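Local structure of cytokinin riboside 5'-monophosphate phosphoribohydrolase (Corynebacterium glutamicum, 5ZBL) at residues A[27-36]-A[54-65]; A[104-115]-A[137-148]. The protein belongs to the lysine decarboxylase-like (LOG-type) family, with a Rossmann-like fold of a parallel beta sheet flanked by helices, and forms a dimer. All blocks are in the same frame, centred on the assembly; numbering follows the deposited sequence.

Contact 1 of 2, residues A[27-36]-A[54-65]; sequences YTQAAQTLAK and LMGIVADAFLES
Ala35 meets both Ala61 and the ring of Phe62 where two helices run the same general way, at 35° to each other; the axes of the two segments approach to 8.3 Å. Ala35 CB presses on Ala61 CB at 3.4 Å, tighter than a usual methyl contact, while Ala35 CA lies over one face of the Phe62 ring, 4.0 Å from the centroid, as a CH-pi contact. One turn earlier, Ala31 CB faces Ile57 CG2. Toward the N-terminal ends of the segments, Thr28 and Ile57 meet at about a right angle: with Thr28 OG1 beside the backbone N (chi1 -68°), Thr28 CG2 stands anti to that N and touches Ile57 CD1 at 3.8 Å. Leu54 sends CD2 against the backbone of Tyr27 and Thr28, 3.7 Å from Thr28 N. The extended Gln32 lays its CG on Ala61 CB at 3.9 Å, and Lys36 runs its CD past Ser65 OG. No hydrogen bond joins the two segments; Ala31, Ala35 and Ala61 let the backbones come close. Helices 25-40 and 53-64 flank the parallel sheet: Val58 and Phe62 rest on Leu45 of strand 44-47, Leu34 packs on helix 178-186, and Tyr27 OH bonds to Arg161 of the second subunit.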
loop_
_atom_site.group_PDB
_atom_site.type_symbol
_atom_site.label_atom_id
_atom_site.label_comp_id
_atom_site.label_asym_id
_atom_site.label_seq_id
_atom_site.Cartn_x
_atom_site.Cartn_y
_atom_site.Cartn_z
ATOM N N TYR A 27 12.010 -19.071 -0.063
ATOM C CA TYR A 27 11.488 -17.927 0.661
ATOM C C TYR A 27 11.572 -18.168 2.167
ATOM O O TYR A 27 12.074 -17.310 2.921
ATOM C CB TYR A 27 10.042 -17.631 0.211
ATOM C CG TYR A 27 9.871 -17.433 -1.292
ATOM C CD1 TYR A 27 10.590 -16.475 -1.969
ATOM C CD2 TYR A 27 8.977 -18.205 -2.014
ATOM C CE1 TYR A 27 10.455 -16.308 -3.325
ATOM C CE2 TYR A 27 8.840 -18.051 -3.365
ATOM C CZ TYR A 27 9.589 -17.100 -4.017
ATOM O OH TYR A 27 9.445 -16.927 -5.366
ATOM N N THR A 28 11.100 -19.358 2.576
ATOM C CA THR A 28 11.251 -19.857 3.938
ATOM C C THR A 28 12.692 -19.851 4.407
ATOM O O THR A 28 12.996 -19.374 5.518
ATOM C CB THR A 28 10.685 -21.285 4.099
ATOM O OG1 THR A 28 9.263 -21.262 3.951
ATOM C CG2 THR A 28 11.032 -21.881 5.480
ATOM N N GLN A 29 13.588 -20.384 3.590
ATOM C CA GLN A 29 14.984 -20.489 4.027
ATOM C C GLN A 29 15.586 -19.105 4.132
ATOM O O GLN A 29 16.387 -18.847 5.037
ATOM C CB GLN A 29 15.813 -21.342 3.073
ATOM C CG GLN A 29 15.397 -22.820 2.973
ATOM C CD GLN A 29 15.931 -23.489 1.700
ATOM O OE1 GLN A 29 16.969 -23.072 1.161
ATOM N NE2 GLN A 29 15.199 -24.497 1.188
ATOM N N ALA A 30 15.211 -18.221 3.196
ATOM C CA ALA A 30 15.728 -16.860 3.180
ATOM C C ALA A 30 15.243 -16.129 4.397
ATOM O O ALA A 30 15.967 -15.307 4.906
ATOM C CB ALA A 30 15.304 -16.108 1.928
ATOM N N ALA A 31 14.046 -16.469 4.887
ATOM C CA ALA A 31 13.510 -15.828 6.084
ATOM C C ALA A 31 14.268 -16.278 7.331
ATOM O O ALA A 31 14.598 -15.467 8.209
ATOM C CB ALA A 31 12.009 -16.090 6.219
ATOM N N GLN A 32 14.538 -17.569 7.392
ATOM C CA GLN A 32 15.336 -18.151 8.480
ATOM C C GLN A 32 16.741 -17.634 8.562
ATOM O O GLN A 32 17.220 -17.363 9.659
ATOM C CB GLN A 32 15.371 -19.662 8.340
ATOM C CG GLN A 32 14.029 -20.255 8.706
ATOM C CD GLN A 32 13.806 -21.638 8.150
ATOM O OE1 GLN A 32 12.743 -22.189 8.347
ATOM N NE2 GLN A 32 14.801 -22.198 7.431
ATOM N N THR A 33 17.391 -17.472 7.411
ATOM C CA THR A 33 18.753 -16.916 7.381
ATOM C C THR A 33 18.736 -15.473 7.829
ATOM O O THR A 33 19.680 -15.000 8.486
ATOM C CB THR A 33 19.409 -17.008 5.979
ATOM O OG1 THR A 33 19.055 -18.244 5.379
ATOM C CG2 THR A 33 20.895 -17.023 6.105
ATOM N N LEU A 34 17.675 -14.769 7.449
ATOM C CA LEU A 34 17.533 -13.368 7.838
ATOM C C LEU A 34 17.350 -13.227 9.372
ATOM O O LEU A 34 18.052 -12.442 10.037
ATOM C CB LEU A 34 16.383 -12.739 7.039
ATOM C CG LEU A 34 16.080 -11.278 7.340
ATOM C CD1 LEU A 34 17.303 -10.359 7.175
ATOM C CD2 LEU A 34 14.910 -10.836 6.482
ATOM N N ALA A 35 16.419 -14.004 9.919
ATOM C CA ALA A 35 16.194 -14.084 11.361
ATOM C C ALA A 35 17.457 -14.375 12.198
ATOM O O ALA A 35 17.689 -13.744 13.232
ATOM C CB ALA A 35 15.149 -15.160 11.631
ATOM N N LYS A 36 18.247 -15.354 11.752
ATOM C CA LYS A 36 19.494 -15.759 12.448
ATOM C C LYS A 36 20.558 -14.645 12.482
ATOM O O LYS A 36 21.188 -14.398 13.522
ATOM C CB LYS A 36 20.062 -17.053 11.795
ATOM C CG LYS A 36 21.387 -17.603 12.346
ATOM C CD LYS A 36 21.390 -17.828 13.867
ATOM C CE LYS A 36 22.369 -18.908 14.327
ATOM N NZ LYS A 36 21.795 -19.640 15.491
ATOM N N LEU A 54 5.187 -16.939 5.764
ATOM C CA LEU A 54 6.492 -16.432 6.119
ATOM C C LEU A 54 6.408 -15.618 7.390
ATOM O O LEU A 54 7.403 -15.457 8.053
ATOM C CB LEU A 54 7.033 -15.555 4.994
ATOM C CG LEU A 54 7.205 -16.200 3.605
ATOM C CD1 LEU A 54 7.860 -15.151 2.728
ATOM C CD2 LEU A 54 8.018 -17.529 3.595
ATOM N N MET A 55 5.222 -15.096 7.713
ATOM C CA MET A 55 4.973 -14.503 9.022
ATOM C C MET A 55 5.305 -15.524 10.111
ATOM O O MET A 55 6.160 -15.252 10.937
ATOM C CB MET A 55 3.547 -13.970 9.151
ATOM C CG MET A 55 3.370 -12.537 8.639
ATOM S SD MET A 55 1.651 -11.937 8.817
ATOM C CE MET A 55 1.917 -10.893 10.241
ATOM N N GLY A 56 4.698 -16.710 10.051
ATOM C CA GLY A 56 4.993 -17.814 10.993
ATOM C C GLY A 56 6.468 -18.235 10.976
ATOM O O GLY A 56 7.114 -18.361 12.018
ATOM N N ILE A 57 7.019 -18.385 9.777
ATOM C CA ILE A 57 8.399 -18.777 9.644
ATOM C C ILE A 57 9.363 -17.788 10.306
ATOM O O ILE A 57 10.274 -18.209 11.020
ATOM C CB ILE A 57 8.791 -18.882 8.180
ATOM C CG1 ILE A 57 8.022 -20.011 7.471
ATOM C CG2 ILE A 57 10.280 -19.079 8.056
ATOM C CD1 ILE A 57 8.216 -21.404 8.033
ATOM N N VAL A 58 9.218 -16.491 10.010
ATOM C CA VAL A 58 10.174 -15.491 10.523
ATOM C C VAL A 58 10.071 -15.326 12.074
ATOM O O VAL A 58 11.069 -15.183 12.759
ATOM C CB VAL A 58 10.101 -14.128 9.738
ATOM C CG1 VAL A 58 8.884 -13.313 10.124
ATOM C CG2 VAL A 58 11.349 -13.285 9.959
ATOM N N ALA A 59 8.855 -15.375 12.599
ATOM C CA ALA A 59 8.570 -15.331 14.024
ATOM C C ALA A 59 9.266 -16.514 14.697
ATOM O O ALA A 59 10.053 -16.301 15.608
ATOM C CB ALA A 59 7.069 -15.375 14.283
ATOM N N ASP A 60 9.008 -17.723 14.199
ATOM C CA ASP A 60 9.626 -18.962 14.703
ATOM C C ASP A 60 11.120 -18.976 14.651
ATOM O O ASP A 60 11.744 -19.586 15.519
ATOM C CB ASP A 60 9.150 -20.184 13.886
ATOM C CG ASP A 60 7.708 -20.606 14.216
ATOM O OD1 ASP A 60 7.103 -20.053 15.177
ATOM O OD2 ASP A 60 7.183 -21.494 13.512
ATOM N N ALA A 61 11.707 -18.391 13.603
ATOM C CA ALA A 61 13.148 -18.438 13.429
ATOM C C ALA A 61 13.871 -17.500 14.365
ATOM O O ALA A 61 15.004 -17.821 14.805
ATOM C CB ALA A 61 13.550 -18.179 11.978
ATOM N N PHE A 62 13.248 -16.367 14.702
ATOM C CA PHE A 62 13.848 -15.412 15.654
ATOM C C PHE A 62 13.789 -16.065 17.038
ATOM O O PHE A 62 14.746 -16.017 17.828
ATOM C CB PHE A 62 13.098 -14.065 15.714
ATOM C CG PHE A 62 13.643 -12.976 14.825
ATOM C CD1 PHE A 62 13.269 -12.888 13.494
ATOM C CD2 PHE A 62 14.411 -11.944 15.357
ATOM C CE1 PHE A 62 13.699 -11.838 12.692
ATOM C CE2 PHE A 62 14.860 -10.899 14.552
ATOM C CZ PHE A 62 14.469 -10.840 13.223
ATOM N N LEU A 63 12.633 -16.639 17.330
ATOM C CA LEU A 63 12.428 -17.342 18.587
ATOM C C LEU A 63 13.439 -18.478 18.741
ATOM O O LEU A 63 14.203 -18.488 19.706
ATOM C CB LEU A 63 11.003 -17.871 18.703
ATOM C CG LEU A 63 9.934 -16.795 18.909
ATOM C CD1 LEU A 63 8.570 -17.484 18.868
ATOM C CD2 LEU A 63 10.137 -16.007 20.209
ATOM N N GLU A 64 13.491 -19.362 17.749
ATOM C CA GLU A 64 14.343 -20.542 17.828
ATOM C C GLU A 64 15.832 -20.283 17.774
ATOM O O GLU A 64 16.571 -21.183 18.068
ATOM C CB GLU A 64 13.967 -21.547 16.743
ATOM C CG GLU A 64 12.641 -22.195 17.047
ATOM C CD GLU A 64 12.047 -22.941 15.883
ATOM O OE1 GLU A 64 12.759 -23.189 14.884
ATOM O OE2 GLU A 64 10.866 -23.322 16.012
ATOM N N SER A 65 16.269 -19.089 17.358
ATOM C CA SER A 65 17.676 -18.679 17.446
ATOM C C SER A 65 18.040 -17.996 18.765
ATOM O O SER A 65 19.182 -17.562 18.923
ATOM C CB SER A 65 18.030 -17.686 16.339
ATOM O OG SER A 65 17.461 -17.998 15.098
#

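Contact 2 of 2, residues A[104-115]-A[137-148]; sequences AELGDGFIAMPG and KPVALYDVDGFW. With EDO (1,2-ethanediol), chain E.
Strands 110-112 and 139-142 run parallel, their axes 4.7 Å apart at closest, joined by backbone hydrogen bonds from Phe110 N to Pro138 O, just ahead of the second strand, Ala140 N to Phe110 O, Ala112 N to Ala140 O and Tyr142 N to Ala112 O. Before the strands, Lys137 stretches out fully beyond CG, and Lys137 NZ donates to Ala104 O and to Gly107 O, both at 2.7 Å; the first is approached from 30° off the carbonyl plane, the second almost head-on. The ammonium group thus ties down the end of helix 96-106. The aliphatic chain of Lys137 passes the Phe110 ring obliquely, Lys137 CD lying 4.1 Å from Phe110 CE2. On the face with Phe110, Ala112 CB meets Leu141 CD2. Ala112 CB also lies 3.7 Å from Trp148 CZ2; Trp148 NE1 adds a weak bond to Ala112 O. On the other face Ile111 CG2 touches Tyr142 CB. Met113 lies alongside Tyr142, with Met113 SD at the ring edge, 3.9 Å from Tyr142 CD2, a Met-aromatic contact. Past the strands Pro114 CA sits over the centre of the Phe147 ring, 3.7 Å from its centroid, a CH-pi contact. Asp143 OD1 accepts from Trp148 N; Asp143 OD2 bonds to Gln149 and to 1,2-ethanediol, probably from the crystallisation liquor. Helix 117-130 links the strands as a beta-alpha-beta unit and covers Val139 and Leu141, helix 178-186 covers Ile111 and Ala140, and strand 12-16 bonds to the far edge of strand 110-112.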
loop_
_atom_site.group_PDB
_atom_site.type_symbol
_atom_site.label_atom_id
_atom_site.label_comp_id
_atom_site.label_asym_id
_atom_site.label_seq_id
_atom_site.Cartn_x
_atom_site.Cartn_y
_atom_site.Cartn_z
ATOM N N ALA A 104 5.084 0.511 13.551
ATOM C CA ALA A 104 6.056 1.563 13.212
ATOM C C ALA A 104 6.751 2.078 14.462
ATOM O O ALA A 104 7.985 2.222 14.471
ATOM C CB ALA A 104 5.396 2.727 12.463
ATOM N N GLU A 105 5.970 2.380 15.503
ATOM C CA GLU A 105 6.553 2.950 16.733
ATOM C C GLU A 105 7.578 2.046 17.408
ATOM O O GLU A 105 8.571 2.550 17.941
ATOM C CB GLU A 105 5.489 3.305 17.748
ATOM C CG GLU A 105 4.779 4.614 17.448
ATOM C CD GLU A 105 3.408 4.742 18.122
ATOM O OE1 GLU A 105 3.022 3.850 18.915
ATOM O OE2 GLU A 105 2.703 5.746 17.849
ATOM N N LEU A 106 7.303 0.735 17.394
ATOM C CA LEU A 106 8.114 -0.274 18.069
ATOM C C LEU A 106 9.432 -0.595 17.363
ATOM O O LEU A 106 10.386 -0.991 18.026
ATOM C CB LEU A 106 7.343 -1.601 18.248
ATOM C CG LEU A 106 6.269 -1.645 19.304
ATOM C CD1 LEU A 106 5.408 -2.925 19.197
ATOM C CD2 LEU A 106 6.876 -1.465 20.699
ATOM N N GLY A 107 9.468 -0.453 16.042
ATOM C CA GLY A 107 10.639 -0.823 15.250
ATOM C C GLY A 107 11.554 0.348 15.009
ATOM O O GLY A 107 11.124 1.501 14.997
ATOM N N ASP A 108 12.831 0.038 14.826
ATOM C CA ASP A 108 13.836 1.059 14.546
ATOM C C ASP A 108 14.083 1.137 13.080
ATOM O O ASP A 108 14.793 2.018 12.622
ATOM C CB ASP A 108 15.115 0.780 15.329
ATOM C CG ASP A 108 14.900 0.902 16.870
ATOM O OD1 ASP A 108 14.578 2.036 17.363
ATOM O OD2 ASP A 108 15.012 -0.148 17.562
ATOM N N GLY A 109 13.458 0.220 12.334
ATOM C CA GLY A 109 13.636 0.092 10.894
ATOM C C GLY A 109 12.644 -0.937 10.357
ATOM O O GLY A 109 12.027 -1.661 11.146
ATOM N N PHE A 110 12.526 -0.985 9.028
ATOM C CA PHE A 110 11.510 -1.751 8.315
ATOM C C PHE A 110 12.172 -2.634 7.268
ATOM O O PHE A 110 13.064 -2.168 6.545
ATOM C CB PHE A 110 10.554 -0.801 7.626
ATOM C CG PHE A 110 9.793 0.088 8.567
ATOM C CD1 PHE A 110 8.742 -0.416 9.320
ATOM C CD2 PHE A 110 10.116 1.425 8.691
ATOM C CE1 PHE A 110 8.053 0.394 10.206
ATOM C CE2 PHE A 110 9.419 2.262 9.572
ATOM C CZ PHE A 110 8.413 1.736 10.338
ATOM N N ILE A 111 11.744 -3.899 7.203
ATOM C CA ILE A 111 12.126 -4.821 6.150
ATOM C C ILE A 111 10.841 -5.377 5.515
ATOM O O ILE A 111 9.915 -5.808 6.202
ATOM C CB ILE A 111 12.926 -5.985 6.702
ATOM C CG1 ILE A 111 14.229 -5.484 7.349
ATOM C CG2 ILE A 111 13.347 -6.972 5.615
ATOM C CD1 ILE A 111 14.941 -6.595 8.126
ATOM N N ALA A 112 10.799 -5.356 4.186
ATOM C CA ALA A 112 9.720 -5.964 3.464
ATOM C C ALA A 112 10.329 -7.184 2.755
ATOM O O ALA A 112 11.289 -7.050 1.965
ATOM C CB ALA A 112 9.068 -4.979 2.497
ATOM N N MET A 113 9.801 -8.351 3.126
ATOM C CA MET A 113 10.155 -9.610 2.525
ATOM C C MET A 113 9.070 -9.924 1.500
ATOM O O MET A 113 8.033 -9.283 1.469
ATOM C CB MET A 113 10.196 -10.704 3.591
ATOM C CG MET A 113 11.102 -10.423 4.796
ATOM S SD MET A 113 11.656 -11.927 5.665
ATOM C CE MET A 113 10.143 -12.856 5.829
ATOM N N PRO A 114 9.282 -10.960 0.685
ATOM C CA PRO A 114 8.207 -11.357 -0.200
ATOM C C PRO A 114 6.873 -11.520 0.517
ATOM O O PRO A 114 6.816 -11.924 1.682
ATOM C CB PRO A 114 8.677 -12.708 -0.718
ATOM C CG PRO A 114 10.171 -12.540 -0.751
ATOM C CD PRO A 114 10.485 -11.787 0.495
ATOM N N GLY A 115 5.810 -11.194 -0.199
ATOM C CA GLY A 115 4.466 -11.297 0.323
ATOM C C GLY A 115 3.515 -10.762 -0.697
ATOM O O GLY A 115 3.908 -10.413 -1.802
ATOM N N LYS A 137 13.433 6.373 9.310
ATOM C CA LYS A 137 13.965 5.090 9.671
ATOM C C LYS A 137 14.268 4.361 8.374
ATOM O O LYS A 137 13.538 4.502 7.422
ATOM C CB LYS A 137 12.935 4.303 10.488
ATOM C CG LYS A 137 12.615 4.899 11.860
ATOM C CD LYS A 137 11.444 4.175 12.532
ATOM C CE LYS A 137 11.254 4.623 13.985
ATOM N NZ LYS A 137 10.064 3.974 14.599
ATOM N N PRO A 138 15.334 3.564 8.332
ATOM C CA PRO A 138 15.660 2.849 7.083
ATOM C C PRO A 138 14.570 1.866 6.673
ATOM O O PRO A 138 13.978 1.219 7.531
ATOM C CB PRO A 138 16.934 2.088 7.422
ATOM C CG PRO A 138 16.968 2.021 8.911
ATOM C CD PRO A 138 16.243 3.220 9.446
ATOM N N VAL A 139 14.288 1.827 5.376
ATOM C CA VAL A 139 13.348 0.847 4.781
ATOM C C VAL A 139 14.167 -0.013 3.833
ATOM O O VAL A 139 14.921 0.512 3.008
ATOM C CB VAL A 139 12.228 1.531 4.039
ATOM C CG1 VAL A 139 11.244 0.513 3.452
ATOM C CG2 VAL A 139 11.530 2.489 4.983
ATOM N N ALA A 140 14.073 -1.329 4.006
ATOM C CA ALA A 140 14.874 -2.256 3.223
ATOM C C ALA A 140 13.992 -3.281 2.528
ATOM O O ALA A 140 13.056 -3.811 3.123
ATOM C CB ALA A 140 15.874 -2.955 4.105
ATOM N N LEU A 141 14.308 -3.556 1.268
ATOM C CA LEU A 141 13.639 -4.593 0.501
ATOM C C LEU A 141 14.553 -5.814 0.449
ATOM O O LEU A 141 15.644 -5.758 -0.090
ATOM C CB LEU A 141 13.324 -4.088 -0.898
ATOM C CG LEU A 141 12.571 -2.775 -1.032
ATOM C CD1 LEU A 141 12.316 -2.521 -2.513
ATOM C CD2 LEU A 141 11.277 -2.818 -0.241
ATOM N N TYR A 142 14.103 -6.901 1.057
ATOM C CA TYR A 142 14.853 -8.143 1.082
ATOM C C TYR A 142 14.543 -8.847 -0.240
ATOM O O TYR A 142 13.478 -9.488 -0.398
ATOM C CB TYR A 142 14.462 -8.969 2.323
ATOM C CG TYR A 142 15.240 -10.251 2.620
ATOM C CD1 TYR A 142 16.599 -10.368 2.342
ATOM C CD2 TYR A 142 14.600 -11.337 3.218
ATOM C CE1 TYR A 142 17.282 -11.514 2.653
ATOM C CE2 TYR A 142 15.279 -12.489 3.543
ATOM C CZ TYR A 142 16.628 -12.586 3.245
ATOM O OH TYR A 142 17.356 -13.756 3.549
ATOM N N ASP A 143 15.501 -8.752 -1.171
ATOM C CA ASP A 143 15.267 -9.109 -2.564
ATOM C C ASP A 143 15.499 -10.610 -2.887
ATOM O O ASP A 143 16.271 -10.969 -3.765
ATOM C CB ASP A 143 16.119 -8.187 -3.434
ATOM C CG ASP A 143 15.652 -8.107 -4.871
ATOM O OD1 ASP A 143 14.435 -8.276 -5.148
ATOM O OD2 ASP A 143 16.532 -7.822 -5.717
ATOM N N VAL A 144 14.775 -11.471 -2.194
ATOM C CA VAL A 144 14.949 -12.913 -2.332
ATOM C C VAL A 144 14.542 -13.310 -3.741
ATOM O O VAL A 144 13.375 -13.148 -4.074
ATOM C CB VAL A 144 14.070 -13.717 -1.351
ATOM C CG1 VAL A 144 14.208 -15.194 -1.595
ATOM C CG2 VAL A 144 14.452 -13.414 0.077
ATOM N N ASP A 145 15.513 -13.792 -4.542
ATOM C CA ASP A 145 15.327 -14.235 -5.939
ATOM C C ASP A 145 14.830 -13.104 -6.904
ATOM O O ASP A 145 14.032 -13.322 -7.830
ATOM C CB ASP A 145 14.417 -15.456 -5.954
ATOM C CG ASP A 145 14.385 -16.162 -7.316
ATOM O OD1 ASP A 145 15.459 -16.296 -7.967
ATOM O OD2 ASP A 145 13.270 -16.586 -7.724
ATOM N N GLY A 146 15.327 -11.894 -6.664
ATOM C CA GLY A 146 14.896 -10.706 -7.374
ATOM C C GLY A 146 13.402 -10.406 -7.249
ATOM O O GLY A 146 12.837 -9.803 -8.151
ATOM N N PHE A 147 12.781 -10.801 -6.130
ATOM C CA PHE A 147 11.354 -10.536 -5.878
ATOM C C PHE A 147 10.919 -9.079 -6.077
ATOM O O PHE A 147 9.863 -8.788 -6.633
ATOM C CB PHE A 147 11.002 -10.938 -4.450
ATOM C CG PHE A 147 9.579 -10.709 -4.110
ATOM C CD1 PHE A 147 9.171 -9.489 -3.590
ATOM C CD2 PHE A 147 8.653 -11.703 -4.295
ATOM C CE1 PHE A 147 7.848 -9.250 -3.307
ATOM C CE2 PHE A 147 7.329 -11.489 -3.980
ATOM C CZ PHE A 147 6.922 -10.266 -3.507
ATOM N N TRP A 148 11.716 -8.169 -5.571
ATOM C CA TRP A 148 11.334 -6.788 -5.631
ATOM C C TRP A 148 11.720 -6.112 -6.946
ATOM O O TRP A 148 11.360 -4.980 -7.158
ATOM C CB TRP A 148 11.877 -6.029 -4.432
ATOM C CG TRP A 148 11.294 -6.467 -3.199
ATOM C CD1 TRP A 148 11.904 -7.177 -2.228
ATOM C CD2 TRP A 148 9.966 -6.223 -2.759
ATOM N NE1 TRP A 148 11.044 -7.396 -1.197
ATOM C CE2 TRP A 148 9.836 -6.829 -1.493
ATOM C CE3 TRP A 148 8.874 -5.521 -3.295
ATOM C CZ2 TRP A 148 8.652 -6.774 -0.744
ATOM C CZ3 TRP A 148 7.681 -5.466 -2.559
ATOM C CH2 TRP A 148 7.590 -6.089 -1.277
HETATM C C1 EDO E . 21.313 -6.981 -4.834
HETATM O O1 EDO E . 22.112 -5.882 -4.387
HETATM C C2 EDO E . 19.827 -6.667 -4.608
HETATM O O2 EDO E . 19.033 -7.173 -5.687
#

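Contact 2 lies in the core of the chain, its centre about 4 Å from the chain's centre, whereas contact 1 is partly buried and about 12 Å out, in the helical layer over the sheet. The chemistry follows: contact 2 combines backbone hydrogen bonds between strands with a lysine bound to carbonyls at a helix end, while contact 1 has no hydrogen bond across it and rests mainly on van der Waals packing, with one CH-pi contact. They share no element, yet helix 25-40 joins them: Ala30 O makes a probable hydrogen bond with Tyr142 OH, and Leu34 packs against Tyr142 and Met113. Both also reach the second subunit, where Arg161 forms a salt bridge with Asp145 of contact 2.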